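Local coordinates for NADH oxidoreductase (Mesorhizobium loti, PDB 3PI7), which probably binds NADPH and may act as a quinone reductase of the medium-chain dehydrogenase/reductase superfamily, at residues A[14-19]-A[75-80]. Residues are numbered along the deposited sequence; the frame is centred on the assembly and turned at random.
Sequences LLLVGD and QPRVKG. With K (potassium ion), chain G; PO4 (phosphate ion), chain E.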
loop_
_atom_site.group_PDB
_atom_site.type_symbol
_atom_site.label_atom_id
_atom_site.label_comp_id
_atom_site.label_asym_id
_atom_site.label_seq_id
_atom_site.Cartn_x
_atom_site.Cartn_y
_atom_site.Cartn_z
ATOM N N LEU A 14 -17.421 -31.966 -11.153
ATOM C CA LEU A 14 -16.961 -31.854 -9.748
ATOM C C LEU A 14 -17.684 -30.663 -9.182
ATOM O O LEU A 14 -17.366 -29.516 -9.535
ATOM C CB LEU A 14 -15.429 -31.700 -9.660
ATOM C CG LEU A 14 -14.612 -32.770 -10.375
ATOM C CD1 LEU A 14 -13.141 -32.511 -10.189
ATOM C CD2 LEU A 14 -14.989 -34.199 -9.882
ATOM N N LEU A 15 -18.738 -30.940 -8.406
ATOM C CA LEU A 15 -19.660 -29.934 -7.913
ATOM C C LEU A 15 -19.285 -29.349 -6.586
ATOM O O LEU A 15 -18.956 -30.076 -5.654
ATOM C CB LEU A 15 -21.048 -30.534 -7.788
ATOM C CG LEU A 15 -21.516 -31.349 -8.973
ATOM C CD1 LEU A 15 -22.817 -32.047 -8.637
ATOM C CD2 LEU A 15 -21.650 -30.484 -10.215
ATOM N N LEU A 16 -19.436 -28.032 -6.474
ATOM C CA LEU A 16 -19.170 -27.329 -5.218
ATOM C C LEU A 16 -20.112 -27.786 -4.122
ATOM O O LEU A 16 -21.331 -27.838 -4.321
ATOM C CB LEU A 16 -19.316 -25.828 -5.414
ATOM C CG LEU A 16 -18.260 -25.200 -6.273
ATOM C CD1 LEU A 16 -18.758 -23.904 -6.827
ATOM C CD2 LEU A 16 -16.932 -25.051 -5.507
ATOM N N VAL A 17 -19.538 -28.113 -2.957
ATOM C CA VAL A 17 -20.309 -28.536 -1.791
ATOM C C VAL A 17 -20.639 -27.280 -0.984
ATOM O O VAL A 17 -21.713 -27.183 -0.380
ATOM C CB VAL A 17 -19.473 -29.575 -0.996
ATOM C CG1 VAL A 17 -20.022 -29.833 0.402
ATOM C CG2 VAL A 17 -19.367 -30.872 -1.769
ATOM N N GLY A 18 -19.701 -26.341 -0.984
ATOM C CA GLY A 18 -19.840 -25.082 -0.262
ATOM C C GLY A 18 -20.585 -24.031 -1.049
ATOM O O GLY A 18 -20.646 -24.083 -2.278
ATOM N N ASP A 19 -21.192 -23.100 -0.327
ATOM C CA ASP A 19 -21.888 -21.966 -0.899
ATOM C C ASP A 19 -21.237 -20.678 -0.403
ATOM O O ASP A 19 -20.732 -20.634 0.739
ATOM C CB ASP A 19 -23.383 -22.014 -0.527
ATOM C CG ASP A 19 -24.213 -21.144 -1.442
ATOM O OD1 ASP A 19 -24.083 -21.286 -2.676
ATOM O OD2 ASP A 19 -24.946 -20.273 -0.929
ATOM N N GLN A 75 -14.472 -14.465 -5.141
ATOM C CA GLN A 75 -15.682 -14.762 -5.899
ATOM C C GLN A 75 -16.458 -15.800 -5.112
ATOM O O GLN A 75 -15.839 -16.735 -4.622
ATOM C CB GLN A 75 -15.269 -15.302 -7.280
ATOM C CG GLN A 75 -16.408 -15.565 -8.235
ATOM C CD GLN A 75 -15.867 -16.115 -9.527
ATOM O OE1 GLN A 75 -14.802 -15.714 -9.999
ATOM N NE2 GLN A 75 -16.592 -17.035 -10.128
ATOM N N PRO A 76 -17.772 -15.638 -4.876
ATOM C CA PRO A 76 -18.467 -16.626 -4.060
ATOM C C PRO A 76 -18.789 -17.913 -4.830
ATOM O O PRO A 76 -18.962 -17.919 -6.045
ATOM C CB PRO A 76 -19.746 -15.896 -3.651
ATOM C CG PRO A 76 -20.037 -15.000 -4.815
ATOM C CD PRO A 76 -18.684 -14.587 -5.352
ATOM N N ARG A 77 -18.884 -18.998 -4.092
ATOM C CA ARG A 77 -19.262 -20.297 -4.632
ATOM C C ARG A 77 -20.760 -20.348 -4.848
ATOM O O ARG A 77 -21.518 -19.783 -4.050
ATOM C CB ARG A 77 -18.884 -21.375 -3.583
ATOM C CG ARG A 77 -17.379 -21.557 -3.420
ATOM C CD ARG A 77 -17.056 -22.409 -2.187
ATOM N NE ARG A 77 -17.651 -21.873 -0.953
ATOM C CZ ARG A 77 -17.399 -22.348 0.260
ATOM N NH1 ARG A 77 -16.540 -23.341 0.422
ATOM N NH2 ARG A 77 -18.027 -21.848 1.321
ATOM N N VAL A 78 -21.197 -21.063 -5.881
ATOM C CA VAL A 78 -22.611 -21.360 -6.053
ATOM C C VAL A 78 -22.696 -22.874 -5.811
ATOM O O VAL A 78 -22.196 -23.648 -6.623
ATOM C CB VAL A 78 -23.214 -20.917 -7.417
ATOM C CG1 VAL A 78 -24.693 -21.321 -7.512
ATOM C CG2 VAL A 78 -23.075 -19.414 -7.594
ATOM N N LYS A 79 -23.225 -23.280 -4.655
ATOM C CA LYS A 79 -23.341 -24.694 -4.316
ATOM C C LYS A 79 -23.994 -25.469 -5.454
ATOM O O LYS A 79 -25.004 -25.043 -6.010
ATOM C CB LYS A 79 -24.149 -24.877 -3.013
ATOM C CG LYS A 79 -24.405 -26.329 -2.645
ATOM C CD LYS A 79 -24.852 -26.473 -1.174
ATOM C CE LYS A 79 -25.198 -27.910 -0.845
ATOM N NZ LYS A 79 -23.997 -28.792 -0.761
ATOM N N GLY A 80 -23.399 -26.604 -5.775
ATOM C CA GLY A 80 -23.911 -27.512 -6.788
ATOM C C GLY A 80 -23.420 -27.241 -8.190
ATOM O O GLY A 80 -23.793 -27.974 -9.114
HETATM K K K G . -21.126 -19.893 3.267
HETATM P P PO4 E . -18.770 -22.854 4.711
HETATM O O1 PO4 E . -18.295 -21.990 5.983
HETATM O O2 PO4 E . -19.431 -24.214 5.199
HETATM O O3 PO4 E . -17.498 -23.225 3.880
HETATM O O4 PO4 E . -19.836 -21.959 3.926
HETATM O O HOH W 1 -23.263 -18.784 2.135
#
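R77 lies against G18 and D19 where the exit of strand 10-16 meets the loop between helix 63-69 and strand 86-94 in the GroES-like domain of this medium-chain reductase fold. G18 CA sits 3.7 Å above the guanidinium plane, over its centre. The side chain bends at chi3 (-55°), turning the guanidinium from the CG that meets L16 CD2 toward the D19 carbonyl. NH2 donates to D19 O (3.0 Å) from above the carbonyl plane, and almost straight to O3 of a phosphate, probably from the crystallisation liquor, at the guanidinium edge; NE is bonded to G20 O and NH1 to I69 O, so the rotation of the group is well fixed. Shortening R77 to an alanine would remove all three donors and is likely to leave the carbonyls of D19, G20 and I69 without their separate N-H partners, cost the phosphate its NH2 bond and open a gap beneath G18. D19 O also binds the potassium ion (2.7 Å), with Y21 O, phosphate and water completing the observed ligands. The D19 carboxylate instead turns back to the loop, its OD1 accepting K79 N through the anti lone pair (2.9 Å, 177°). Further along, G80 N donates to L16 O, and L16 CD1 packs on V78 O (3.5 Å). The K79 chain runs extended past V17 O, then bends at chi4 (72°), bringing NZ onto a lone pair of that oxygen at 2.8 Å.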